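Side-chain contact in galactofuranose-binding protein YtfQ (Escherichia coli, PDB 2VK2), which binds alpha- and beta-galactofuranose in the periplasm as the solute-binding component of the ABC transporter YtfQRT-YjfF: residues D201-I204 / G205-A209. Numbering follows the deposited sequence.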
# COMPACT_ATOMS: atom_id res chain seq x y z
N ASP A 201 6.74 -0.98 6.18
CA ASP A 201 7.18 0.05 7.12
C ASP A 201 6.69 -0.21 8.54
O ASP A 201 7.46 -0.12 9.49
CB ASP A 201 6.76 1.46 6.66
CG ASP A 201 7.69 2.03 5.60
OD1 ASP A 201 8.21 1.26 4.77
OD2 ASP A 201 7.88 3.26 5.60
N MET A 202 5.41 -0.55 8.68
CA MET A 202 4.87 -0.88 10.00
C MET A 202 5.59 -2.08 10.62
O MET A 202 5.87 -2.08 11.81
CB MET A 202 3.37 -1.16 9.94
CG MET A 202 2.53 0.10 9.80
SD MET A 202 0.75 -0.21 9.89
CE MET A 202 0.54 -1.37 8.54
N VAL A 203 5.91 -3.08 9.80
CA VAL A 203 6.60 -4.27 10.29
C VAL A 203 8.07 -3.97 10.64
O VAL A 203 8.64 -4.61 11.52
CB VAL A 203 6.50 -5.47 9.30
CG1 VAL A 203 7.83 -5.75 8.61
CG2 VAL A 203 6.01 -6.71 10.03
N ILE A 204 8.67 -3.00 9.96
CA ILE A 204 10.04 -2.59 10.28
C ILE A 204 10.07 -1.91 11.65
O ILE A 204 10.99 -2.12 12.44
CB ILE A 204 10.62 -1.68 9.17
CG1 ILE A 204 10.86 -2.51 7.90
CG2 ILE A 204 11.93 -1.05 9.62
CD1 ILE A 204 11.04 -1.69 6.65
N GLY A 205 9.05 -1.10 11.94
CA GLY A 205 8.86 -0.58 13.29
C GLY A 205 8.63 -1.70 14.30
O GLY A 205 9.19 -1.68 15.40
N ALA A 206 7.82 -2.68 13.91
CA ALA A 206 7.56 -3.85 14.76
C ALA A 206 8.84 -4.62 15.07
O ALA A 206 9.04 -5.07 16.19
CB ALA A 206 6.53 -4.76 14.11
N ILE A 207 9.70 -4.78 14.06
CA ILE A 207 10.99 -5.45 14.24
C ILE A 207 11.83 -4.76 15.32
O ILE A 207 12.45 -5.44 16.14
CB ILE A 207 11.76 -5.56 12.90
CG1 ILE A 207 11.11 -6.63 12.01
CG2 ILE A 207 13.22 -5.90 13.13
CD1 ILE A 207 11.53 -6.56 10.56
N GLN A 208 11.83 -3.43 15.34
CA GLN A 208 12.51 -2.67 16.39
C GLN A 208 11.94 -3.00 17.77
O GLN A 208 12.69 -3.25 18.72
CB GLN A 208 12.37 -1.16 16.19
CG GLN A 208 12.99 -0.58 14.94
CD GLN A 208 12.79 0.92 14.86
OE1 GLN A 208 13.36 1.68 15.65
NE2 GLN A 208 11.97 1.37 13.92
N ALA A 209 10.61 -2.98 17.87
CA ALA A 209 9.93 -3.28 19.14
C ALA A 209 10.23 -4.69 19.63
O ALA A 209 10.44 -4.91 20.82
CB ALA A 209 8.42 -3.08 18.99
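Val203 and Ile207 lie one helical turn apart, and Ile207 reaches back along the helix to meet the valine. CG1 of Ile207 sits beside its own backbone N (chi1 -74°), which lays it 3.2 Å from the carbonyl O of Val203; CD1 of Ile207 then continues to 4.3 Å from CG1 of Val203, methyl against methyl. That same O also accepts the backbone N-H of Ile207, with N to O 2.8 Å, so the aliphatic branch leans over a peptide oxygen already engaged in the helix. CB of Ala206 meets O of Val203 from another direction, at 3.3 Å. On another side of the helix, CG of Gln208 passes 3.6 Å from O of Ile204; the chain, extended beyond CG, brings the amide alongside the preceding turn, and OE1 makes a weak hydrogen bond to Lys176. Asp201, in one of its two conformers, takes the N-H of galactofuranose-binding Gly15 on OD2. Helix 200-212 is the crossover of a beta-alpha-beta unit between strands 194-197 and 222-225: Val203 and Ile207 both rest on Thr223 of the second strand, Ile204 touches helix 230-237, and Ala206 and Ala209 pack on helix 172-185.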